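Local atomic coordinates of cellulose 1,4-beta-cellobiosidase (PDB entry 3ZQX), a protein that probably attaches a cellulosomal cellobiohydrolase to cellulose, being its calcium-containing family 3b carbohydrate-binding module. Residues Asp37-Tyr42 with Gln80-Asp85; Val5-Glu10 with Pro119-Phe124; Ser50-Ile55 with Phe99-Ala104; Lys22-Asn27 with Gly91-Glu96. The protein carries 1 engineered substitution. All coordinates share one frame; numbering follows the deposited sequence. Where two conformers were deposited one is given.

Interaction 1. Residues Asp37-Tyr42 with Gln80-Asp85; sequences DIVLRY and QLEFKD
Gln80 OE1 is held by two nitrogens of one arginine: Arg41 NE lies 2.8 Å from Gln80 OE1 and Arg41 NH2 lies 2.9 Å from the same atom. The guanidinium meets the amide side-on, with the two planes only 4° apart, and both donors lie in the carbonyl plane, so the shared acceptor fixes the rotation of both groups. Gln80 reaches this position because its CG is anti to the backbone N (chi1 173°) and its chain runs on extended beside that of Arg41. Gln80 NE2 makes a weak bond to Glu82 OE1 at 3.0 Å, while Val39 CG1 packs 3.5 Å from Gln80 CD across the side chain. Beneath this polar surface, Leu40 and Leu81 form a hydrogen-bonded antiparallel pair. The bond from Leu40 N to Leu81 O is 2.9 Å long and almost straight at 178°, and Leu81 N returns one to Leu40 O. The direct ladder then gives way to a water 2.7 Å from Ile38 O that accepts from Phe83 N, while the edge of the Phe83 ring turns to the same carbonyl. Leu40 and Leu81 point to the opposite face of the sheet, where Leu40 meets Phe23 of strand 15-27. A polar outer face backed by an aliphatic inner one is what neighbouring strands of an antiparallel beta-sandwich show, here the CBM3 fold.

Interaction 2. Residues Val5-Glu10 with Pro119-Phe124; sequences VQYLCE and PTIKAF
Pro119 begins the contact by setting its CA 3.8 Å from Cys9 SG, where the 119-124 loop of this beta-sandwich comes alongside strand 3-9 before short strand 125-126 joins the same sheet. Cys9 SG, anti to its own backbone N, turns to this proline and also has Phe117 beside it. Ile121 makes the main backbone tie, its O accepting from Cys9 N at 2.8 Å. Inward from there, Ile121 CG2 lies 3.3 Å from Tyr7 O, and Ile121 CD1 approaches the edge of the Tyr7 ring; that ring stacks with Tyr127, and its hydroxyl is bonded to the backbone of Asp118. Lys122 starts out pointing away from the strand, but bends at chi2 and chi3 and brings NZ back to within 2.9 Å of Cys9 O, tilted 26° from the carbonyl plane. Its ammonium thus adds a side-chain tie next to the one made by Ile121. Ala123 adds little beyond its carbonyl carbon, 3.8 Å from Leu8 CB. Phe124 closes the segment: its CA makes a C-H contact with Tyr7 O, and its ring packs against Gln6 CB at CD1. The Gln6 amide, its plane within 12° of parallel to that ring, is held by Asn24 and Asp126. From Leu8 the methyl CD2 sits over the centre of the Phe124 ring, 3.8 Å from the centroid and only 3° off the ring normal.

Interaction 3. Residues Ser50-Ile55 with Phe99-Ala104; sequences SQLQFI and FVIRYA
Leu52 and Tyr103 lead the tightly packed face of this strand pair: Leu52 CD2 rests over one face of the Tyr103 ring, 3.5 Å from CE1, in a CH-pi contact offset toward the rim. The two side chains run alongside one another, and Ser50 O comes to the ring edge at Tyr103 CD1. On the same face Leu52 CD2 meets Ile101 CG2, while farther along the strand Phe54 CE1 touches Phe99 CB at 3.5 Å. Phe44, Phe70 and Leu79 help to cover these apolar groups. The other face is mixed, with Ile55 on Val100 and Arg102 but water around Gln53. Gln53 NE2 reaches Gln51 OE1 on a lone pair at 2.9 Å, and Gln53 OE1 accepts from two waters, one bridging to Tyr103 O and the other to Arg102 NH2. Arg102, with CG wedged between its backbone N and carbonyl carbon (chi1 64°), extends past Ile55, whose CD1 lies over a guanidinium face 3.3 Å from NE; the arginine's far end forms a salt bridge to Glu18. Between the faces runs a regular ladder, with Gln53 N 2.8 Å from Arg102 O and Ile55 N 2.9 Å from Val100 O. Tyr103 bonds His48 N through its hydroxyl, close to the calcium ligand Glu47. Strand 52-55 thus joins 97-103 on the side away from strand 15-27, in one antiparallel sheet of the calcium-bearing CBM3 beta-sandwich.

Interaction 4. Residues Lys22-Asn27 with Gly91-Glu96; sequences KFNIVN and GGQTGE
Strand 22-27 and the loop 91-96 run in nearly opposite directions, 170° apart, and meet in a single backbone bridge at Val26 and Gln93. Three main-chain bonds flank it: Asn27 N to Gly92 O at 2.8 Å, Gly91 N to Asn27 O, and Thr94 N to Ile25 O. Gly91 and Gly95 both have positive phi, backbone angles that would press a CB on the preceding carbonyl O. At Thr94 the hydroxyl stands in for a carbonyl: OG1 accepts from Ile25 N at 3.0 Å and donates to Gly95 O, a position it gains by lying between its own backbone N and carbonyl carbon (chi1 55°). Asn24 ND2 gives a straight bond to Gln93 OE1 at 3.0 Å, yet it approaches from above that carbonyl plane, the two amides being 86° apart; Asn24 ND2 also reaches Gln6 OE1 on strand 3-9. Farther on, Lys22 NZ forms a salt bridge with Glu96 OE1 at 2.8 Å, the two chains lying side by side, and Gln98 also donates to that oxygen. Three side-chain bonds, through Thr94 OG1, Asn24 ND2 and Lys22 NZ, thus match the three main-chain ones and hold an irregular segment where a regular ladder is missing.

Interactions 1 and 3 each pair neighbouring strands, interaction 1 in one sheet of the sandwich and interaction 3 in the other, and the sheets meet in a shared apolar core: Leu81 touches Phe54, and Tyr42 packs on Phe99. Interactions 2 and 4 instead fasten loops to strands 3-9 and 15-27, neighbours in the sheet that also carries interaction 3. Both still reach the core, interaction 2 through Tyr7 and Val5, interaction 4 through Phe23 and Ile25. Ladders of backbone bonds dominate interaction 3, whereas interaction 1 has a shorter ladder and one arginine-glutamine grip. Toward the surface, interaction 2 combines the Cys9-Ile121 backbone bond with a methyl-ring contact and a lysine, interaction 4 adds amides, a hydroxyl and a salt bridge.

Interaction 1. Residues Asp37-Tyr42 with Gln80-Asp85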
# COMPACT_ATOMS: atom_id res chain seq x y z
N ASP A 37 -9.24 -3.71 11.18
CA ASP A 37 -10.34 -2.89 10.66
C ASP A 37 -9.93 -1.91 9.56
O ASP A 37 -10.77 -1.15 9.06
CB ASP A 37 -11.00 -2.13 11.81
CG ASP A 37 -11.70 -3.05 12.77
OD1 ASP A 37 -12.29 -4.05 12.31
OD2 ASP A 37 -11.65 -2.79 13.99
N ILE A 38 -8.67 -1.94 9.17
CA ILE A 38 -8.14 -0.98 8.20
C ILE A 38 -7.72 -1.66 6.90
O ILE A 38 -7.10 -2.72 6.93
CB ILE A 38 -6.97 -0.19 8.83
CG1 ILE A 38 -7.48 0.68 9.98
CG2 ILE A 38 -6.24 0.64 7.78
CD1 ILE A 38 -6.41 1.25 10.88
N VAL A 39 -8.10 -1.07 5.77
CA VAL A 39 -7.76 -1.57 4.45
C VAL A 39 -6.92 -0.51 3.74
O VAL A 39 -7.33 0.65 3.66
CB VAL A 39 -9.04 -1.83 3.63
CG1 VAL A 39 -8.71 -2.19 2.20
CG2 VAL A 39 -9.88 -2.93 4.29
N LEU A 40 -5.76 -0.91 3.23
CA LEU A 40 -4.89 -0.02 2.45
C LEU A 40 -4.90 -0.46 0.99
O LEU A 40 -4.89 -1.66 0.70
CB LEU A 40 -3.46 -0.09 3.01
CG LEU A 40 -2.35 0.68 2.28
CD1 LEU A 40 -1.24 1.09 3.24
CD2 LEU A 40 -1.79 -0.11 1.11
N ARG A 41 -4.93 0.51 0.06
CA ARG A 41 -4.83 0.17 -1.36
C ARG A 41 -3.79 1.01 -2.09
O ARG A 41 -3.75 2.24 -1.95
CB ARG A 41 -6.19 0.30 -2.06
CG ARG A 41 -7.20 -0.70 -1.55
CD ARG A 41 -8.56 -0.58 -2.21
NE ARG A 41 -9.43 -1.64 -1.69
CZ ARG A 41 -10.74 -1.72 -1.89
NH1 ARG A 41 -11.37 -0.79 -2.58
NH2 ARG A 41 -11.42 -2.74 -1.38
N TYR A 42 -2.95 0.31 -2.84
CA TYR A 42 -1.95 0.89 -3.73
C TYR A 42 -2.36 0.54 -5.16
O TYR A 42 -2.44 -0.63 -5.52
CB TYR A 42 -0.56 0.31 -3.42
CG TYR A 42 0.54 0.77 -4.36
CD1 TYR A 42 0.77 0.11 -5.57
CD2 TYR A 42 1.35 1.86 -4.05
CE1 TYR A 42 1.76 0.54 -6.44
CE2 TYR A 42 2.33 2.29 -4.91
CZ TYR A 42 2.55 1.63 -6.10
OH TYR A 42 3.54 2.09 -6.94
N GLN A 80 -4.14 -4.66 -2.29
CA GLN A 80 -4.81 -4.39 -1.04
C GLN A 80 -4.03 -5.02 0.11
O GLN A 80 -3.61 -6.18 0.03
CB GLN A 80 -6.23 -4.96 -1.06
CG GLN A 80 -6.96 -4.87 0.27
CD GLN A 80 -8.45 -5.03 0.10
OE1 GLN A 80 -9.07 -4.24 -0.60
NE2 GLN A 80 -9.03 -6.06 0.70
N LEU A 81 -3.82 -4.25 1.16
CA LEU A 81 -3.32 -4.81 2.41
C LEU A 81 -4.37 -4.73 3.48
O LEU A 81 -4.93 -3.65 3.75
CB LEU A 81 -2.07 -4.10 2.91
CG LEU A 81 -0.84 -4.26 2.04
CD1 LEU A 81 0.33 -3.54 2.68
CD2 LEU A 81 -0.52 -5.75 1.83
N GLU A 82 -4.65 -5.89 4.05
CA GLU A 82 -5.41 -6.00 5.28
C GLU A 82 -4.45 -6.55 6.34
O GLU A 82 -3.28 -6.81 6.05
CB GLU A 82 -6.63 -6.90 5.08
CG GLU A 82 -7.70 -6.20 4.25
CD GLU A 82 -8.80 -7.11 3.80
OE1 GLU A 82 -8.52 -7.99 2.97
OE2 GLU A 82 -9.94 -6.95 4.29
N PHE A 83 -4.94 -6.69 7.56
CA PHE A 83 -4.08 -6.98 8.70
C PHE A 83 -4.78 -7.91 9.66
O PHE A 83 -6.00 -7.92 9.77
CB PHE A 83 -3.75 -5.68 9.45
CG PHE A 83 -3.13 -4.63 8.57
CD1 PHE A 83 -3.93 -3.76 7.85
CD2 PHE A 83 -1.76 -4.52 8.45
CE1 PHE A 83 -3.37 -2.81 7.00
CE2 PHE A 83 -1.18 -3.56 7.62
CZ PHE A 83 -1.99 -2.71 6.90
N LYS A 84 -3.98 -8.67 10.39
CA LYS A 84 -4.47 -9.40 11.55
C LYS A 84 -4.70 -8.40 12.69
O LYS A 84 -4.52 -7.19 12.50
CB LYS A 84 -3.46 -10.47 11.95
CG LYS A 84 -3.33 -11.55 10.89
CD LYS A 84 -2.44 -12.69 11.34
CE LYS A 84 -2.28 -13.72 10.23
NZ LYS A 84 -1.24 -14.74 10.59
N ASP A 85 -5.07 -8.90 13.87
CA ASP A 85 -5.55 -7.98 14.90
C ASP A 85 -4.29 -7.55 15.65
O ASP A 85 -3.94 -8.07 16.71
CB ASP A 85 -6.48 -8.81 15.84
CG ASP A 85 -7.10 -7.99 16.96
OD1 ASP A 85 -7.00 -6.76 16.97
OD2 ASP A 85 -7.73 -8.60 17.85
O HOH W 1 -7.55 -5.29 7.71

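Interaction 2. Residues Val5-Glu10 with Pro119-Phe124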
# COMPACT_ATOMS: atom_id res chain seq x y z
N VAL A 5 -1.55 7.59 5.47
CA VAL A 5 -0.45 6.83 4.90
C VAL A 5 0.67 7.75 4.47
O VAL A 5 0.43 8.77 3.83
CB VAL A 5 -0.88 6.05 3.64
CG1 VAL A 5 0.31 5.35 2.99
CG2 VAL A 5 -1.97 5.05 3.98
N GLN A 6 1.89 7.34 4.81
CA GLN A 6 3.09 7.90 4.20
C GLN A 6 3.69 6.86 3.27
O GLN A 6 3.54 5.65 3.48
CB GLN A 6 4.12 8.27 5.26
CG GLN A 6 3.56 9.15 6.34
CD GLN A 6 4.64 9.64 7.26
OE1 GLN A 6 5.48 8.87 7.73
NE2 GLN A 6 4.65 10.95 7.50
N TYR A 7 4.35 7.34 2.23
CA TYR A 7 4.92 6.50 1.18
C TYR A 7 6.30 6.99 0.82
O TYR A 7 6.60 8.17 0.92
CB TYR A 7 4.02 6.59 -0.05
CG TYR A 7 4.57 6.18 -1.41
CD1 TYR A 7 4.54 4.86 -1.83
CD2 TYR A 7 5.03 7.14 -2.31
CE1 TYR A 7 4.99 4.50 -3.09
CE2 TYR A 7 5.49 6.78 -3.57
CZ TYR A 7 5.45 5.46 -3.96
OH TYR A 7 5.90 5.13 -5.23
N LEU A 8 7.12 6.05 0.37
CA LEU A 8 8.31 6.37 -0.40
C LEU A 8 8.50 5.28 -1.45
O LEU A 8 8.05 4.14 -1.29
CB LEU A 8 9.55 6.54 0.48
CG LEU A 8 10.09 5.32 1.24
CD1 LEU A 8 10.97 4.46 0.35
CD2 LEU A 8 10.86 5.77 2.47
N CYS A 9 9.17 5.66 -2.53
CA CYS A 9 9.43 4.79 -3.66
C CYS A 9 10.89 4.36 -3.65
O CYS A 9 11.78 5.19 -3.50
CB CYS A 9 9.15 5.54 -4.96
SG CYS A 9 9.40 4.58 -6.45
N GLU A 10 11.12 3.06 -3.80
CA GLU A 10 12.48 2.53 -3.94
C GLU A 10 12.82 2.23 -5.39
O GLU A 10 13.83 2.72 -5.90
CB GLU A 10 12.76 1.37 -2.98
CG GLU A 10 12.85 1.85 -1.54
CD GLU A 10 13.37 0.81 -0.57
OE1 GLU A 10 13.12 -0.40 -0.78
OE2 GLU A 10 14.04 1.20 0.40
N PRO A 119 7.94 8.18 -8.37
CA PRO A 119 9.38 7.97 -8.18
C PRO A 119 10.11 9.17 -7.61
O PRO A 119 11.29 9.05 -7.26
CB PRO A 119 9.87 7.63 -9.59
CG PRO A 119 8.93 8.35 -10.49
CD PRO A 119 7.58 8.27 -9.80
N THR A 120 9.47 10.34 -7.57
CA THR A 120 10.10 11.51 -6.99
C THR A 120 10.08 11.52 -5.47
O THR A 120 10.76 12.34 -4.85
CB THR A 120 9.48 12.84 -7.49
OG1 THR A 120 8.19 13.03 -6.90
CG2 THR A 120 9.39 12.86 -9.01
N ILE A 121 9.34 10.59 -4.85
CA ILE A 121 9.25 10.61 -3.39
C ILE A 121 10.20 9.54 -2.87
O ILE A 121 9.91 8.34 -2.94
CB ILE A 121 7.81 10.29 -2.93
CG1 ILE A 121 6.85 11.33 -3.51
CG2 ILE A 121 7.74 10.27 -1.42
CD1 ILE A 121 5.40 11.08 -3.19
N LYS A 122 11.35 9.98 -2.37
CA LYS A 122 12.38 9.07 -1.87
C LYS A 122 12.47 8.98 -0.36
O LYS A 122 13.16 8.11 0.16
CB LYS A 122 13.74 9.42 -2.46
CG LYS A 122 13.79 9.35 -3.98
CD LYS A 122 13.52 7.95 -4.48
CE LYS A 122 14.61 6.99 -4.04
NZ LYS A 122 14.41 5.62 -4.59
N ALA A 123 11.76 9.86 0.33
CA ALA A 123 11.69 9.89 1.78
C ALA A 123 10.22 9.91 2.14
O ALA A 123 9.39 10.43 1.39
CB ALA A 123 12.38 11.13 2.33
N PHE A 124 9.88 9.35 3.29
CA PHE A 124 8.47 9.27 3.66
C PHE A 124 7.80 10.62 3.61
O PHE A 124 8.30 11.60 4.17
CB PHE A 124 8.30 8.69 5.07
CG PHE A 124 8.29 7.19 5.12
CD1 PHE A 124 7.38 6.45 4.38
CD2 PHE A 124 9.17 6.53 5.96
CE1 PHE A 124 7.38 5.07 4.46
CE2 PHE A 124 9.17 5.15 6.05
CZ PHE A 124 8.28 4.42 5.30

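Interaction 3. Residues Ser50-Ile55 with Phe99-Ala104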
# COMPACT_ATOMS: atom_id res chain seq x y z
N SER A 50 -0.09 -13.30 -15.37
CA SER A 50 0.60 -14.16 -14.42
C SER A 50 0.18 -13.78 -13.00
O SER A 50 -0.21 -12.64 -12.75
CB SER A 50 2.12 -14.03 -14.58
OG SER A 50 2.82 -14.74 -13.56
N GLN A 51 0.24 -14.74 -12.09
CA GLN A 51 -0.06 -14.47 -10.70
C GLN A 51 0.75 -13.30 -10.17
O GLN A 51 1.98 -13.26 -10.33
CB GLN A 51 0.23 -15.71 -9.86
CG GLN A 51 0.17 -15.48 -8.37
CD GLN A 51 0.42 -16.75 -7.59
OE1 GLN A 51 1.56 -17.08 -7.26
NE2 GLN A 51 -0.66 -17.47 -7.29
N LEU A 52 0.06 -12.37 -9.54
CA LEU A 52 0.69 -11.28 -8.81
C LEU A 52 0.98 -11.72 -7.39
O LEU A 52 0.15 -12.40 -6.76
CB LEU A 52 -0.23 -10.07 -8.78
CG LEU A 52 -0.27 -9.29 -10.09
CD1 LEU A 52 -1.54 -8.45 -10.16
CD2 LEU A 52 0.96 -8.42 -10.23
N GLN A 53 2.14 -11.32 -6.88
CA GLN A 53 2.58 -11.68 -5.54
C GLN A 53 3.04 -10.45 -4.79
O GLN A 53 3.72 -9.57 -5.35
CB GLN A 53 3.73 -12.67 -5.64
CG GLN A 53 3.38 -13.91 -6.42
CD GLN A 53 4.55 -14.85 -6.59
OE1 GLN A 53 5.71 -14.44 -6.50
NE2 GLN A 53 4.25 -16.11 -6.85
N PHE A 54 2.68 -10.39 -3.52
CA PHE A 54 3.15 -9.37 -2.58
C PHE A 54 4.20 -9.99 -1.67
O PHE A 54 4.01 -11.11 -1.18
CB PHE A 54 1.98 -8.89 -1.73
CG PHE A 54 2.39 -8.04 -0.56
CD1 PHE A 54 2.52 -6.67 -0.70
CD2 PHE A 54 2.64 -8.60 0.69
CE1 PHE A 54 2.89 -5.88 0.37
CE2 PHE A 54 3.01 -7.81 1.76
CZ PHE A 54 3.13 -6.45 1.60
N ILE A 55 5.28 -9.26 -1.41
CA ILE A 55 6.27 -9.70 -0.44
C ILE A 55 6.70 -8.52 0.41
O ILE A 55 7.01 -7.43 -0.12
CB ILE A 55 7.50 -10.33 -1.09
CG1 ILE A 55 7.12 -11.41 -2.11
CG2 ILE A 55 8.42 -10.92 -0.02
CD1 ILE A 55 6.87 -10.88 -3.51
N PHE A 99 7.26 -3.04 0.79
CA PHE A 99 6.46 -3.80 -0.15
C PHE A 99 7.15 -4.01 -1.46
O PHE A 99 7.82 -3.10 -1.98
CB PHE A 99 5.05 -3.20 -0.35
CG PHE A 99 5.00 -1.92 -1.16
CD1 PHE A 99 5.26 -0.69 -0.58
CD2 PHE A 99 4.61 -1.96 -2.50
CE1 PHE A 99 5.18 0.47 -1.32
CE2 PHE A 99 4.51 -0.79 -3.24
CZ PHE A 99 4.80 0.42 -2.65
N VAL A 100 6.98 -5.22 -1.99
CA VAL A 100 7.33 -5.58 -3.35
C VAL A 100 6.11 -6.23 -3.98
O VAL A 100 5.43 -7.05 -3.34
CB VAL A 100 8.50 -6.58 -3.36
CG1 VAL A 100 8.60 -7.30 -4.70
CG2 VAL A 100 9.81 -5.87 -3.03
N ILE A 101 5.82 -5.85 -5.22
CA ILE A 101 4.80 -6.53 -6.02
C ILE A 101 5.49 -7.07 -7.25
O ILE A 101 6.13 -6.33 -8.01
CB ILE A 101 3.67 -5.58 -6.47
CG1 ILE A 101 3.00 -4.91 -5.27
CG2 ILE A 101 2.65 -6.33 -7.32
CD1 ILE A 101 2.21 -3.67 -5.64
N ARG A 102 5.39 -8.38 -7.46
CA ARG A 102 6.03 -9.02 -8.59
C ARG A 102 5.11 -10.07 -9.18
O ARG A 102 4.06 -10.37 -8.62
CB ARG A 102 7.37 -9.63 -8.19
CG ARG A 102 7.30 -10.74 -7.19
CD ARG A 102 8.74 -11.07 -6.86
NE ARG A 102 8.91 -12.07 -5.83
CZ ARG A 102 9.81 -12.00 -4.85
NH1 ARG A 102 10.64 -10.96 -4.76
NH2 ARG A 102 9.88 -12.98 -3.97
N TYR A 103 5.48 -10.58 -10.34
CA TYR A 103 4.77 -11.70 -10.96
C TYR A 103 5.44 -13.03 -10.66
O TYR A 103 6.67 -13.12 -10.57
CB TYR A 103 4.71 -11.50 -12.46
CG TYR A 103 3.80 -10.40 -12.92
CD1 TYR A 103 2.44 -10.61 -13.03
CD2 TYR A 103 4.30 -9.14 -13.24
CE1 TYR A 103 1.59 -9.61 -13.45
CE2 TYR A 103 3.46 -8.13 -13.67
CZ TYR A 103 2.11 -8.37 -13.77
OH TYR A 103 1.24 -7.39 -14.20
N ALA A 104 4.64 -14.09 -10.52
CA ALA A 104 5.18 -15.43 -10.33
C ALA A 104 6.16 -15.82 -11.44
O ALA A 104 7.11 -16.55 -11.19
CB ALA A 104 4.06 -16.46 -10.25
O HOH W 2 7.93 -14.34 -8.19
O HOH W 3 7.70 -14.58 -4.50

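Interaction 4. Residues Lys22-Asn27 with Gly91-Glu96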
# COMPACT_ATOMS: atom_id res chain seq x y z
N LYS A 22 7.86 1.70 0.33
CA LYS A 22 7.45 1.49 1.71
C LYS A 22 6.22 2.30 2.01
O LYS A 22 6.02 3.38 1.45
CB LYS A 22 8.55 1.89 2.69
CG LYS A 22 9.92 1.27 2.43
CD LYS A 22 10.92 1.61 3.52
CE LYS A 22 12.28 1.01 3.22
NZ LYS A 22 13.22 1.21 4.37
N PHE A 23 5.41 1.78 2.93
CA PHE A 23 4.29 2.51 3.52
C PHE A 23 4.55 2.73 5.00
O PHE A 23 5.37 2.05 5.61
CB PHE A 23 2.97 1.73 3.42
CG PHE A 23 2.62 1.24 2.05
CD1 PHE A 23 2.47 2.12 0.99
CD2 PHE A 23 2.41 -0.11 1.82
CE1 PHE A 23 2.13 1.65 -0.28
CE2 PHE A 23 2.07 -0.58 0.56
CZ PHE A 23 1.93 0.30 -0.49
N ASN A 24 3.87 3.71 5.58
CA ASN A 24 3.80 3.85 7.02
C ASN A 24 2.40 4.32 7.34
O ASN A 24 1.97 5.34 6.80
CB ASN A 24 4.84 4.89 7.47
CG ASN A 24 4.86 5.11 8.96
OD1 ASN A 24 4.55 4.21 9.75
ND2 ASN A 24 5.23 6.33 9.37
N ILE A 25 1.69 3.61 8.22
CA ILE A 25 0.35 4.04 8.60
C ILE A 25 0.44 4.73 9.95
O ILE A 25 0.90 4.14 10.92
CB ILE A 25 -0.64 2.86 8.67
CG1 ILE A 25 -0.79 2.22 7.28
CG2 ILE A 25 -1.99 3.33 9.20
CD1 ILE A 25 -1.56 0.92 7.28
N VAL A 26 0.01 5.99 9.99
CA VAL A 26 0.14 6.81 11.19
C VAL A 26 -1.24 7.14 11.72
O VAL A 26 -2.10 7.60 10.96
CB VAL A 26 0.89 8.12 10.86
CG1 VAL A 26 1.06 8.95 12.12
CG2 VAL A 26 2.25 7.83 10.23
N ASN A 27 -1.48 6.89 13.00
CA ASN A 27 -2.78 7.20 13.58
C ASN A 27 -2.67 8.57 14.21
O ASN A 27 -2.17 8.72 15.33
CB ASN A 27 -3.10 6.15 14.63
CG ASN A 27 -4.50 6.28 15.16
OD1 ASN A 27 -5.16 7.28 14.93
ND2 ASN A 27 -4.96 5.26 15.88
N GLY A 91 -2.01 8.22 18.07
CA GLY A 91 -0.70 8.83 18.09
C GLY A 91 0.42 7.91 17.62
O GLY A 91 1.54 8.37 17.42
N GLY A 92 0.12 6.63 17.44
CA GLY A 92 1.14 5.67 17.06
C GLY A 92 1.25 5.48 15.57
O GLY A 92 0.54 6.09 14.79
N GLN A 93 2.16 4.60 15.17
CA GLN A 93 2.34 4.30 13.76
C GLN A 93 2.80 2.86 13.61
O GLN A 93 3.33 2.27 14.55
CB GLN A 93 3.37 5.24 13.12
CG GLN A 93 4.75 5.15 13.73
CD GLN A 93 5.77 5.92 12.90
OE1 GLN A 93 5.43 6.91 12.26
NE2 GLN A 93 7.00 5.43 12.89
N THR A 94 2.61 2.31 12.42
CA THR A 94 3.12 0.98 12.14
C THR A 94 4.64 0.96 12.04
O THR A 94 5.27 -0.05 12.35
CB THR A 94 2.55 0.42 10.82
OG1 THR A 94 2.82 1.33 9.74
CG2 THR A 94 1.06 0.20 10.92
N GLY A 95 5.22 2.08 11.63
CA GLY A 95 6.58 2.05 11.12
C GLY A 95 6.56 1.50 9.71
O GLY A 95 5.51 1.16 9.15
N GLU A 96 7.74 1.39 9.11
CA GLU A 96 7.82 1.01 7.72
C GLU A 96 7.16 -0.33 7.43
O GLU A 96 7.31 -1.30 8.18
CB GLU A 96 9.28 0.98 7.25
CG GLU A 96 10.13 -0.08 7.94
CD GLU A 96 11.55 -0.11 7.42
OE1 GLU A 96 11.75 -0.31 6.21
OE2 GLU A 96 12.48 0.05 8.23